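Local coordinates for uncharacterized protein (Bacteroides ovatus, PDB 4E6F), which is of unknown function but belongs to the DUF4468 family and has a TBP-like fold with helices packed against an antiparallel sheet, at residues D43-W48 with C108-E113. Residues are numbered along the deposited sequence; the frame is centred on the assembly and turned at random.
Sequences DTMTKW and CLVELE
The SG atom of Cys-108 meets two atoms of the selenomethionine Met-45. SG of Cys-108 lies 3.7 Å from CG and 4.0 Å from SE of Met-45. This joins helix 38-54 to strand 107-119 in the TBP-like fold, where helices pack against an antiparallel sheet. No hydrogen bond crosses between 43-48 and 108-113, so the two are held by apolar contact alone. Strand 107-119 pairs with its neighbours through backbone bonds, such as Val-110 to Lys-29 and Leu-109 to Thr-102. The side chains of Cys-108 and Val-110, two residues apart, both point from the strand toward the helix. In Cys-108, SG is anti to the backbone N (chi1 -173°), which carries the sulfur out from the strand to the helix side chain. The chain of Met-45 bends at chi2 (-68°) and again at chi3. Its selenium reaches past Cys-108 to a looser contact with Val-110, with SE 4.5 Å from CG2. All three touching residues are buried. Helix 149-169 adds Val-166 and Ala-169 against Met-45. Phe-170 touches both Met-45 and Cys-108. Within the helix segment, SE of Met-45 also lies 4.0 Å from CE3 of Trp-48. NE1 of that indole is hydrogen-bonded to OD2 of Asp-165. The benzene half of the indole is its nearest part to the strand, with CH2 of Trp-48 4.9 Å from CG1 of Val-110.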
ATOM      1  N   ASP A  43      20.193  -2.208  -0.987  1.00 18.43           N
ATOM      2  CA  ASP A  43      20.366  -2.254  -2.437  0.70 18.15           C
ATOM      3  C   ASP A  43      19.224  -3.001  -3.107  1.00 21.18           C
ATOM      4  O   ASP A  43      18.807  -2.614  -4.193  1.00 20.26           O
ATOM      5  CB  ASP A  43      21.716  -2.861  -2.822  0.70 20.18           C
ATOM      6  CG  ASP A  43      22.911  -2.032  -2.373  0.70 24.56           C
ATOM      7  OD1 ASP A  43      22.755  -0.797  -2.199  0.70 24.62           O
ATOM      8  OD2 ASP A  43      24.000  -2.605  -2.235  0.70 24.44           O
ATOM      9  N   THR A  44      18.702  -4.069  -2.475  1.00 17.79           N
ATOM     10  CA  THR A  44      17.572  -4.801  -3.060  1.00 17.53           C
ATOM     11  C   THR A  44      16.330  -3.921  -3.100  1.00 18.85           C
ATOM     12  O   THR A  44      15.568  -3.940  -4.077  1.00 17.71           O
ATOM     13  CB  THR A  44      17.294  -6.080  -2.242  1.00 21.26           C
ATOM     14  OG1 THR A  44      18.474  -6.886  -2.234  1.00 23.06           O
ATOM     15  CG2 THR A  44      16.123  -6.892  -2.784  1.00 21.34           C
HETATM   16  N   MSE A  45      16.120  -3.167  -2.012  1.00 16.66           N
HETATM   17  CA  MSE A  45      14.937  -2.313  -1.863  1.00 14.55           C
HETATM   18  C   MSE A  45      14.995  -1.057  -2.756  1.00 17.55           C
HETATM   19  O   MSE A  45      13.941  -0.635  -3.266  1.00 16.68           O
HETATM   20  CB  MSE A  45      14.718  -1.976  -0.398  1.00 14.07           C
HETATM   21  CG  MSE A  45      14.190  -3.193   0.388  1.00 15.55           C
HETATM   22 SE   MSE A  45      12.329  -3.646  -0.190  0.75 20.18          SE
HETATM   23  CE  MSE A  45      12.695  -5.075  -1.516  1.00 17.93           C
ATOM     24  N   THR A  46      16.204  -0.478  -2.985  1.00 15.67           N
ATOM     25  CA  THR A  46      16.262   0.685  -3.884  0.50 15.07           C
ATOM     26  C   THR A  46      15.919   0.223  -5.302  1.00 18.45           C
ATOM     27  O   THR A  46      15.125   0.901  -5.976  1.00 17.33           O
ATOM     28  CB  THR A  46      17.601   1.432  -3.825  0.50 20.68           C
ATOM     29  OG1 THR A  46      18.663   0.519  -4.047  0.50 20.11           O
ATOM     30  CG2 THR A  46      17.805   2.187  -2.527  0.50 20.43           C
ATOM     31  N   LYS A  47      16.473  -0.935  -5.750  1.00 16.97           N
ATOM     32  CA  LYS A  47      16.172  -1.456  -7.081  0.50 17.57           C
ATOM     33  C   LYS A  47      14.687  -1.801  -7.181  1.00 19.77           C
ATOM     34  O   LYS A  47      14.038  -1.457  -8.168  1.00 20.17           O
ATOM     35  CB  LYS A  47      17.042  -2.684  -7.406  0.50 20.25           C
ATOM     36  CG  LYS A  47      18.480  -2.332  -7.760  0.50 31.06           C
ATOM     37  N   TRP A  48      14.133  -2.453  -6.155  1.00 16.68           N
ATOM     38  CA  TRP A  48      12.714  -2.800  -6.190  1.00 17.29           C
ATOM     39  C   TRP A  48      11.844  -1.541  -6.279  1.00 19.26           C
ATOM     40  O   TRP A  48      10.955  -1.459  -7.142  1.00 18.28           O
ATOM     41  CB  TRP A  48      12.295  -3.629  -4.964  1.00 16.27           C
ATOM     42  CG  TRP A  48      10.798  -3.735  -4.848  1.00 16.93           C
ATOM     43  CD1 TRP A  48       9.974  -4.505  -5.615  1.00 20.03           C
ATOM     44  CD2 TRP A  48       9.942  -2.906  -4.042  1.00 16.02           C
ATOM     45  NE1 TRP A  48       8.659  -4.216  -5.339  1.00 18.83           N
ATOM     46  CE2 TRP A  48       8.609  -3.239  -4.370  1.00 18.43           C
ATOM     47  CE3 TRP A  48      10.177  -1.933  -3.050  1.00 16.21           C
ATOM     48  CZ2 TRP A  48       7.511  -2.625  -3.761  1.00 17.45           C
ATOM     49  CZ3 TRP A  48       9.086  -1.314  -2.448  1.00 16.07           C
ATOM     50  CH2 TRP A  48       7.773  -1.640  -2.824  1.00 16.14           C
ATOM     51  N   CYS A 108      13.675  -5.836   7.193  1.00 14.54           N
ATOM     52  CA  CYS A 108      13.176  -4.717   6.400  1.00 15.22           C
ATOM     53  C   CYS A 108      11.771  -4.402   6.835  1.00 17.43           C
ATOM     54  O   CYS A 108      10.955  -5.314   6.975  1.00 17.07           O
ATOM     55  CB  CYS A 108      13.206  -5.082   4.911  1.00 15.56           C
ATOM     56  SG  CYS A 108      12.805  -3.708   3.820  1.00 19.71           S
ATOM     57  N   LEU A 109      11.468  -3.107   7.002  1.00 14.98           N
ATOM     58  CA  LEU A 109      10.103  -2.669   7.293  1.00 13.95           C
ATOM     59  C   LEU A 109       9.627  -1.899   6.080  1.00 13.80           C
ATOM     60  O   LEU A 109      10.323  -0.976   5.641  1.00 13.97           O
ATOM     61  CB  LEU A 109      10.020  -1.796   8.560  1.00 13.87           C
ATOM     62  CG  LEU A 109       8.634  -1.179   8.880  1.00 17.05           C
ATOM     63  CD1 LEU A 109       7.611  -2.248   9.244  1.00 16.82           C
ATOM     64  CD2 LEU A 109       8.757  -0.120  10.015  1.00 17.89           C
ATOM     65  N   VAL A 110       8.443  -2.228   5.547  1.00 11.95           N
ATOM     66  CA  VAL A 110       7.872  -1.505   4.421  1.00 12.06           C
ATOM     67  C   VAL A 110       6.557  -0.879   4.888  1.00 14.39           C
ATOM     68  O   VAL A 110       5.695  -1.587   5.423  1.00 13.96           O
ATOM     69  CB  VAL A 110       7.658  -2.386   3.162  1.00 14.64           C
ATOM     70  CG1 VAL A 110       7.066  -1.566   2.000  1.00 14.31           C
ATOM     71  CG2 VAL A 110       8.971  -3.057   2.727  1.00 15.47           C
ATOM     72  N   GLU A 111       6.433   0.438   4.735  1.00 11.90           N
ATOM     73  CA  GLU A 111       5.230   1.150   5.102  1.00 12.22           C
ATOM     74  C   GLU A 111       4.607   1.843   3.913  1.00 14.77           C
ATOM     75  O   GLU A 111       5.321   2.425   3.083  1.00 14.98           O
ATOM     76  CB  GLU A 111       5.533   2.206   6.180  1.00 12.40           C
ATOM     77  CG  GLU A 111       5.983   1.571   7.488  1.00 13.41           C
ATOM     78  CD  GLU A 111       6.513   2.560   8.510  1.00 21.89           C
ATOM     79  OE1 GLU A 111       7.562   3.194   8.255  1.00 19.48           O
ATOM     80  OE2 GLU A 111       5.861   2.713   9.565  1.00 22.83           O
ATOM     81  N   LEU A 112       3.259   1.797   3.851  1.00 11.27           N
ATOM     82  CA  LEU A 112       2.490   2.495   2.829  0.70 11.38           C
ATOM     83  C   LEU A 112       1.660   3.531   3.571  1.00 13.20           C
ATOM     84  O   LEU A 112       0.820   3.174   4.408  1.00 13.88           O
ATOM     85  CB  LEU A 112       1.624   1.516   2.011  0.70 11.18           C
ATOM     86  CG  LEU A 112       0.742   2.153   0.956  0.70 12.59           C
ATOM     87  CD1 LEU A 112       1.575   2.656  -0.219  0.70 12.90           C
ATOM     88  CD2 LEU A 112      -0.308   1.164   0.453  0.70 15.03           C
ATOM     89  N   GLU A 113       1.950   4.799   3.330  1.00 10.68           N
ATOM     90  CA  GLU A 113       1.320   5.872   4.094  1.00 11.64           C
ATOM     91  C   GLU A 113       0.976   7.091   3.259  1.00 13.15           C
ATOM     92  O   GLU A 113       1.199   7.100   2.049  1.00 13.23           O
ATOM     93  CB  GLU A 113       2.263   6.274   5.239  1.00 13.61           C
ATOM     94  CG  GLU A 113       3.662   6.692   4.783  1.00 15.16           C
ATOM     95  CD  GLU A 113       4.582   7.143   5.900  1.00 23.38           C
ATOM     96  OE1 GLU A 113       4.077   7.531   6.977  1.00 25.79           O
ATOM     97  OE2 GLU A 113       5.816   7.079   5.711  1.00 18.72           O
TER